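Local atomic coordinates of beta-Lactamase/D-Alanine Carboxypeptidase (Pseudomonas syringae pv. tomato, PDB entry 5EVI), a protein that probably hydrolyses beta-lactam antibiotics to substituted beta-amino acids, as a class C beta-lactamase that would give its host antibiotic resistance. Residues D[144-148]-D[149-153]; D[236-239]-D[240-244]; D[246-250]-D[251-255]. All coordinates share one frame; numbering follows the deposited sequence.

Contact 1: residues D[144-148]-D[149-153]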
loop_
_atom_site.group_PDB
_atom_site.type_symbol
_atom_site.label_atom_id
_atom_site.label_comp_id
_atom_site.label_asym_id
_atom_site.label_seq_id
_atom_site.Cartn_x
_atom_site.Cartn_y
_atom_site.Cartn_z
ATOM N N PRO D 144 -24.118 9.178 1.465
ATOM C CA PRO D 144 -23.042 9.857 0.749
ATOM C C PRO D 144 -23.048 11.350 0.996
ATOM O O PRO D 144 -24.095 11.916 1.323
ATOM C CB PRO D 144 -23.381 9.588 -0.718
ATOM C CG PRO D 144 -24.865 9.558 -0.720
ATOM C CD PRO D 144 -25.247 8.878 0.565
ATOM N N GLU D 145 -21.883 11.973 0.853
ATOM C CA GLU D 145 -21.771 13.429 0.869
ATOM C C GLU D 145 -21.599 14.012 -0.534
ATOM O O GLU D 145 -22.004 15.162 -0.783
ATOM C CB GLU D 145 -20.625 13.867 1.779
ATOM C CG GLU D 145 -20.806 13.392 3.226
ATOM C CD GLU D 145 -20.349 14.398 4.270
ATOM O OE1 GLU D 145 -19.891 15.491 3.894
ATOM O OE2 GLU D 145 -20.463 14.096 5.481
ATOM N N TYR D 146 -21.007 13.224 -1.426
ATOM C CA TYR D 146 -20.867 13.573 -2.827
ATOM C C TYR D 146 -21.168 12.374 -3.725
ATOM O O TYR D 146 -21.219 11.230 -3.269
ATOM C CB TYR D 146 -19.471 14.146 -3.104
ATOM C CG TYR D 146 -18.314 13.266 -2.671
ATOM C CD1 TYR D 146 -17.830 12.253 -3.500
ATOM C CD2 TYR D 146 -17.686 13.465 -1.442
ATOM C CE1 TYR D 146 -16.749 11.462 -3.121
ATOM C CE2 TYR D 146 -16.617 12.670 -1.054
ATOM C CZ TYR D 146 -16.155 11.678 -1.885
ATOM O OH TYR D 146 -15.099 10.917 -1.471
ATOM N N LEU D 147 -21.427 12.665 -4.998
ATOM C CA LEU D 147 -21.720 11.643 -5.995
ATOM C C LEU D 147 -20.439 10.861 -6.274
ATOM O O LEU D 147 -19.363 11.458 -6.186
ATOM C CB LEU D 147 -22.228 12.290 -7.297
ATOM C CG LEU D 147 -23.567 13.024 -7.221
ATOM C CD1 LEU D 147 -23.814 13.818 -8.503
ATOM C CD2 LEU D 147 -24.691 12.020 -6.972
ATOM N N PRO D 148 -20.543 9.542 -6.592
ATOM C CA PRO D 148 -19.349 8.714 -6.828
ATOM C C PRO D 148 -18.440 9.274 -7.914
ATOM O O PRO D 148 -18.929 9.784 -8.951
ATOM C CB PRO D 148 -19.929 7.375 -7.274
ATOM C CG PRO D 148 -21.276 7.320 -6.648
ATOM C CD PRO D 148 -21.775 8.731 -6.686
ATOM N N GLY D 149 -17.135 9.226 -7.653
ATOM C CA GLY D 149 -16.136 9.700 -8.604
ATOM C C GLY D 149 -15.941 11.203 -8.699
ATOM O O GLY D 149 -15.030 11.657 -9.396
ATOM N N THR D 150 -16.756 11.980 -7.983
ATOM C CA THR D 150 -16.694 13.437 -8.064
ATOM C C THR D 150 -15.684 14.007 -7.091
ATOM O O THR D 150 -15.146 15.084 -7.314
ATOM C CB THR D 150 -18.071 14.067 -7.819
ATOM O OG1 THR D 150 -18.525 13.745 -6.506
ATOM C CG2 THR D 150 -19.083 13.529 -8.824
ATOM N N HIS D 151 -15.432 13.291 -5.995
ATOM C CA HIS D 151 -14.412 13.698 -5.031
ATOM C C HIS D 151 -13.637 12.477 -4.545
ATOM O O HIS D 151 -14.026 11.333 -4.824
ATOM C CB HIS D 151 -15.037 14.456 -3.856
ATOM C CG HIS D 151 -15.726 15.736 -4.240
ATOM N ND1 HIS D 151 -16.971 15.767 -4.836
ATOM C CD2 HIS D 151 -15.350 17.027 -4.090
ATOM C CE1 HIS D 151 -17.330 17.021 -5.039
ATOM N NE2 HIS D 151 -16.365 17.808 -4.594
ATOM N N ARG D 152 -12.534 12.738 -3.849
ATOM C CA ARG D 152 -11.639 11.696 -3.345
ATOM C C ARG D 152 -11.317 11.952 -1.868
ATOM O O ARG D 152 -10.750 12.995 -1.525
ATOM C CB ARG D 152 -10.369 11.656 -4.189
ATOM C CG ARG D 152 -9.467 10.422 -3.969
ATOM C CD ARG D 152 -8.473 10.665 -2.852
ATOM N NE ARG D 152 -7.304 9.784 -2.906
ATOM C CZ ARG D 152 -6.269 9.860 -2.064
ATOM N NH1 ARG D 152 -6.227 10.783 -1.102
ATOM N NH2 ARG D 152 -5.256 9.005 -2.196
ATOM N N THR D 153 -11.658 10.971 -1.032
ATOM C CA THR D 153 -11.485 11.033 0.409
ATOM C C THR D 153 -10.836 9.722 0.852
ATOM O O THR D 153 -11.477 8.685 0.937
ATOM C CB THR D 153 -12.846 11.282 1.086
ATOM O OG1 THR D 153 -13.421 12.434 0.481
ATOM C CG2 THR D 153 -12.722 11.527 2.576
#

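Contact 2: residues D[236-239]-D[240-244]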
loop_
_atom_site.group_PDB
_atom_site.type_symbol
_atom_site.label_atom_id
_atom_site.label_comp_id
_atom_site.label_asym_id
_atom_site.label_seq_id
_atom_site.Cartn_x
_atom_site.Cartn_y
_atom_site.Cartn_z
ATOM N N ILE D 236 10.358 -5.829 -2.024
ATOM C CA ILE D 236 10.995 -5.527 -3.319
ATOM C C ILE D 236 10.655 -6.577 -4.396
ATOM O O ILE D 236 10.656 -6.260 -5.586
ATOM C CB ILE D 236 12.531 -5.328 -3.181
ATOM C CG1 ILE D 236 13.131 -4.598 -4.399
ATOM C CG2 ILE D 236 13.254 -6.648 -2.960
ATOM C CD1 ILE D 236 12.681 -3.162 -4.569
ATOM N N ARG D 237 10.366 -7.811 -3.977
ATOM C CA ARG D 237 9.853 -8.853 -4.886
ATOM C C ARG D 237 8.449 -8.503 -5.389
ATOM O O ARG D 237 8.143 -8.708 -6.564
ATOM C CB ARG D 237 9.831 -10.223 -4.195
ATOM C CG ARG D 237 9.694 -11.415 -5.135
ATOM C CD ARG D 237 9.346 -12.685 -4.371
ATOM N NE ARG D 237 9.884 -13.890 -5.001
ATOM C CZ ARG D 237 9.315 -14.580 -5.997
ATOM N NH1 ARG D 237 8.152 -14.209 -6.540
ATOM N NH2 ARG D 237 9.927 -15.665 -6.468
ATOM N N PHE D 238 7.608 -7.988 -4.490
ATOM C CA PHE D 238 6.279 -7.500 -4.857
ATOM C C PHE D 238 6.364 -6.292 -5.793
ATOM O O PHE D 238 5.541 -6.157 -6.690
ATOM C CB PHE D 238 5.464 -7.152 -3.608
ATOM C CG PHE D 238 4.030 -6.785 -3.893
ATOM C CD1 PHE D 238 3.191 -7.665 -4.572
ATOM C CD2 PHE D 238 3.511 -5.566 -3.468
ATOM C CE1 PHE D 238 1.868 -7.332 -4.831
ATOM C CE2 PHE D 238 2.187 -5.229 -3.723
ATOM C CZ PHE D 238 1.364 -6.113 -4.404
ATOM N N VAL D 239 7.351 -5.423 -5.573
ATOM C CA VAL D 239 7.644 -4.314 -6.500
ATOM C C VAL D 239 8.083 -4.860 -7.872
ATOM O O VAL D 239 7.653 -4.359 -8.916
ATOM C CB VAL D 239 8.708 -3.346 -5.920
ATOM C CG1 VAL D 239 9.179 -2.333 -6.964
ATOM C CG2 VAL D 239 8.154 -2.618 -4.707
ATOM N N GLU D 240 8.934 -5.883 -7.864
ATOM C CA GLU D 240 9.335 -6.557 -9.102
ATOM C C GLU D 240 8.172 -7.273 -9.811
ATOM O O GLU D 240 8.134 -7.312 -11.044
ATOM C CB GLU D 240 10.505 -7.508 -8.853
ATOM C CG GLU D 240 11.813 -6.757 -8.681
ATOM C CD GLU D 240 12.972 -7.650 -8.294
ATOM O OE1 GLU D 240 12.982 -8.848 -8.662
ATOM O OE2 GLU D 240 13.888 -7.143 -7.618
ATOM N N ALA D 241 7.229 -7.813 -9.037
ATOM C CA ALA D 241 5.976 -8.345 -9.592
ATOM C C ALA D 241 5.192 -7.262 -10.342
ATOM O O ALA D 241 4.681 -7.514 -11.432
ATOM C CB ALA D 241 5.111 -8.968 -8.499
ATOM N N ASN D 242 5.121 -6.064 -9.759
ATOM C CA ASN D 242 4.473 -4.911 -10.411
ATOM C C ASN D 242 5.253 -4.318 -11.593
ATOM O O ASN D 242 4.648 -3.795 -12.532
ATOM C CB ASN D 242 4.157 -3.822 -9.383
ATOM C CG ASN D 242 2.932 -4.154 -8.564
ATOM O OD1 ASN D 242 1.812 -4.029 -9.055
ATOM N ND2 ASN D 242 3.131 -4.603 -7.328
ATOM N N ILE D 243 6.581 -4.383 -11.537
ATOM C CA ILE D 243 7.425 -4.010 -12.677
ATOM C C ILE D 243 7.147 -4.939 -13.866
ATOM O O ILE D 243 7.082 -4.476 -15.004
ATOM C CB ILE D 243 8.928 -4.024 -12.295
ATOM C CG1 ILE D 243 9.239 -2.862 -11.344
ATOM C CG2 ILE D 243 9.824 -3.914 -13.526
ATOM C CD1 ILE D 243 10.431 -3.103 -10.442
ATOM N N GLY D 244 6.979 -6.234 -13.584
ATOM C CA GLY D 244 6.699 -7.260 -14.595
ATOM C C GLY D 244 7.877 -8.184 -14.857
ATOM O O GLY D 244 8.244 -8.406 -16.015
#

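Contact 3: residues D[246-250]-D[251-255]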
loop_
_atom_site.group_PDB
_atom_site.type_symbol
_atom_site.label_atom_id
_atom_site.label_comp_id
_atom_site.label_asym_id
_atom_site.label_seq_id
_atom_site.Cartn_x
_atom_site.Cartn_y
_atom_site.Cartn_z
ATOM N N GLY D 246 8.087 -11.325 -12.935
ATOM C CA GLY D 246 7.769 -12.559 -12.214
ATOM C C GLY D 246 7.448 -13.806 -13.029
ATOM O O GLY D 246 7.661 -14.918 -12.546
ATOM N N GLN D 247 6.934 -13.626 -14.247
ATOM C CA GLN D 247 6.441 -14.730 -15.096
ATOM C C GLN D 247 5.337 -15.568 -14.423
ATOM O O GLN D 247 5.310 -16.799 -14.542
ATOM C CB GLN D 247 7.590 -15.637 -15.571
ATOM C CG GLN D 247 8.671 -14.928 -16.356
ATOM C CD GLN D 247 9.751 -15.883 -16.823
ATOM O OE1 GLN D 247 10.517 -16.407 -16.019
ATOM N NE2 GLN D 247 9.821 -16.110 -18.124
ATOM N N TYR D 248 4.409 -14.893 -13.742
ATOM C CA TYR D 248 3.271 -15.576 -13.116
ATOM C C TYR D 248 2.322 -16.026 -14.224
ATOM O O TYR D 248 2.478 -15.618 -15.378
ATOM C CB TYR D 248 2.530 -14.663 -12.125
ATOM C CG TYR D 248 3.409 -14.101 -11.030
ATOM C CD1 TYR D 248 3.727 -14.861 -9.908
ATOM C CD2 TYR D 248 3.923 -12.808 -11.115
ATOM C CE1 TYR D 248 4.538 -14.355 -8.904
ATOM C CE2 TYR D 248 4.730 -12.292 -10.115
ATOM C CZ TYR D 248 5.038 -13.070 -9.013
ATOM O OH TYR D 248 5.835 -12.562 -8.014
ATOM N N ASP D 249 1.338 -16.851 -13.879
ATOM C CA ASP D 249 0.305 -17.216 -14.855
ATOM C C ASP D 249 -0.525 -15.968 -15.218
ATOM O O ASP D 249 -0.374 -14.919 -14.596
ATOM C CB ASP D 249 -0.545 -18.421 -14.399
ATOM C CG ASP D 249 -1.367 -18.160 -13.138
ATOM O OD1 ASP D 249 -1.297 -17.067 -12.541
ATOM O OD2 ASP D 249 -2.113 -19.081 -12.757
ATOM N N ALA D 250 -1.362 -16.073 -16.244
ATOM C CA ALA D 250 -2.044 -14.901 -16.784
ATOM C C ALA D 250 -3.030 -14.248 -15.796
ATOM O O ALA D 250 -3.088 -13.017 -15.731
ATOM C CB ALA D 250 -2.728 -15.230 -18.114
ATOM N N PRO D 251 -3.793 -15.055 -15.013
ATOM C CA PRO D 251 -4.657 -14.391 -14.019
ATOM C C PRO D 251 -3.904 -13.546 -12.990
ATOM O O PRO D 251 -4.338 -12.437 -12.688
ATOM C CB PRO D 251 -5.385 -15.556 -13.340
ATOM C CG PRO D 251 -5.418 -16.629 -14.378
ATOM C CD PRO D 251 -4.123 -16.488 -15.139
ATOM N N LEU D 252 -2.796 -14.053 -12.454
ATOM C CA LEU D 252 -2.049 -13.292 -11.432
ATOM C C LEU D 252 -1.253 -12.146 -12.040
ATOM O O LEU D 252 -1.146 -11.082 -11.430
ATOM C CB LEU D 252 -1.121 -14.206 -10.611
ATOM C CG LEU D 252 -0.463 -13.565 -9.384
ATOM C CD1 LEU D 252 -1.414 -12.714 -8.553
ATOM C CD2 LEU D 252 0.154 -14.653 -8.517
ATOM N N GLN D 253 -0.687 -12.376 -13.223
ATOM C CA GLN D 253 -0.136 -11.296 -14.064
ATOM C C GLN D 253 -1.149 -10.191 -14.285
ATOM O O GLN D 253 -0.877 -9.032 -14.030
ATOM C CB GLN D 253 0.316 -11.827 -15.438
ATOM C CG GLN D 253 1.616 -12.616 -15.415
ATOM C CD GLN D 253 2.865 -11.751 -15.514
ATOM O OE1 GLN D 253 3.855 -11.984 -14.818
ATOM N NE2 GLN D 253 2.824 -10.745 -16.395
ATOM N N ARG D 254 -2.325 -10.553 -14.775
ATOM C CA ARG D 254 -3.410 -9.581 -14.949
ATOM C C ARG D 254 -3.755 -8.848 -13.647
ATOM O O ARG D 254 -3.997 -7.636 -13.676
ATOM C CB ARG D 254 -4.648 -10.273 -15.491
ATOM C CG ARG D 254 -5.771 -9.319 -15.771
ATOM C CD ARG D 254 -7.109 -9.999 -15.854
ATOM N NE ARG D 254 -8.180 -9.015 -15.753
ATOM C CZ ARG D 254 -9.455 -9.268 -16.009
ATOM N NH1 ARG D 254 -10.336 -8.293 -15.885
ATOM N NH2 ARG D 254 -9.852 -10.474 -16.418
ATOM N N ALA D 255 -3.805 -9.598 -12.536
ATOM C CA ALA D 255 -4.081 -9.035 -11.189
ATOM C C ALA D 255 -3.123 -7.938 -10.808
ATOM O O ALA D 255 -3.553 -6.883 -10.355
ATOM C CB ALA D 255 -4.076 -10.114 -10.114
#

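Contact 1: residues D[144-148]-D[149-153]
CB of His151 sits squarely over one face of the Tyr146 ring, 3.4 Å from the ring centroid and 4° off the normal, a CH-pi contact. From there the imidazole runs back toward the root of the tyrosine, where ND1 of His151 comes 3.4 Å from CB of Tyr146; the two ring planes meet obliquely, at 50°. At the far end the tyrosine OH shares a hydrogen bond of 3.0 Å with OG1 of Thr153, which lies near the ring plane and is also bonded to Thr298. The tyrosine CG is tucked between its own backbone N and carbonyl carbon (chi1 55°), which lays the ring along the returning chain. That return is a type II beta turn from Leu147 to Thr150, with Gly149 at positive phi, leading into strand 151-152 at one margin of the large antiparallel sheet of this beta-lactamase fold. Thr150 N closes the turn by bonding to Leu147 O at 3.2 Å. OG1 of Thr150 also points at Leu147 O, but their 2.5 Å separation is too short to be trusted in detail; its firm bond is from ND1 of His151, at 3.0 Å. Farther out, the backbones of Thr150 and Arg152 pair with strand 299-308.

Contact 2: residues D[236-239]-D[240-244]
Phe238 O is gripped by two donors from Asn242, the backbone N at 3.1 Å and the side-chain ND2 at 2.9 Å, which reach it from opposite faces of the carbonyl plane. The first is an ordinary i to i+4 bond of helix 232-243, which lies against the large antiparallel sheet of the beta-lactamase fold; the second folds the amide back along the helix, with ND2 standing 39° out of the carbonyl plane rather than on a lone pair. The same ND2 lies 3.6 Å above the Phe238 ring plane, over its centre, with ring and amide planes 85° apart. Asn242 CG stands beside its backbone N (chi1 -78°), which points the buried amide back toward Phe238, while OD1 is held by Arg260. Phe238 also stacks on Phe73, tying this helix to helix 70-83. Val239 packs on strand 326-332 and Ile236 on strand 31-38. The helix ends in a Schellman motif, with Gly244 at positive phi as C-prime and Leu245 N turned back to Glu240 O. The Glu240 side chain runs beside Ile236 O, its OE2 bonded to Gln42 and Thr37. On the sheet side, CD1 of Ile243 meets CG1 of Val239 at 3.8 Å.

Contact 3: residues D[246-250]-D[251-255]
The Tyr248 ring is approached obliquely by two side chains of the first helical turn: CD2 of Leu252 comes to 3.8 Å from its CD1, and OE1 of Gln253 to 3.8 Å from its CD2, across the ring from the leucine. Over one face, offset toward the rim, lies the carbonyl carbon of Gly246, so the chain leading into the tyrosine folds back across its own ring. The Gln253 amide is turned 33° from the ring plane, and the two side chains cross at about a right angle. OE1 of Gln253 accepts from Tyr248 N at 3.2 Å, a bent bond. A bend at the second torsion of Gln253 (chi2 -85°) brings the amide back along the incoming chain, and its CG meanwhile presses against the carbonyl oxygens of Tyr248 and Asp249.

The loop from helix 232-243 here enters helix 250-258. Asp249 is the N-cap, with OD1 accepting a weak capping bond of 3.4 Å from Leu252 N; its carboxylate reaches that amide because CG lies between the backbone N and the carbonyl carbon (chi1 64°). The negative charge at this end would be expected to suit the helix dipole. Pro251 occupies the first turn, where its lack of an N-H costs no helical bond, and its CD lies 3.8 Å from CG of Asp249. Regular helix bonding opens with Gln253 N to Asp249 O at 2.9 Å, followed by Arg254 N to Ala250 O at 2.8 Å.

Beyond the two segments, Tyr248 OH donates to Leu186 O at the end of helix 174-186. Leu252 packs on Trp80 of helix 70-83 and on Ala185 and Leu186, while Arg254 forms a salt bridge with Asp258.

Overall arrangement
Contact 1 comes first along the chain, then contact 2 and contact 3 in quick succession, on helix 232-243 and at the start of helix 250-258. Contacts 2 and 3 lie on the same side of the molecule, their centres about 11 Å apart, and touch where Tyr248 meets Arg237 and Ala241. Contact 1 is remote, its centre about 31 Å from that of contact 2 and about 32 Å from that of contact 3. It belongs to the end strand 151-152 of the large sheet, whereas contact 2 lies on a helix packed on strands 31-38 and 326-332 of that sheet, on the opposite side of the chain's centre. Contact 3 joins through helices 232-243 and 70-83.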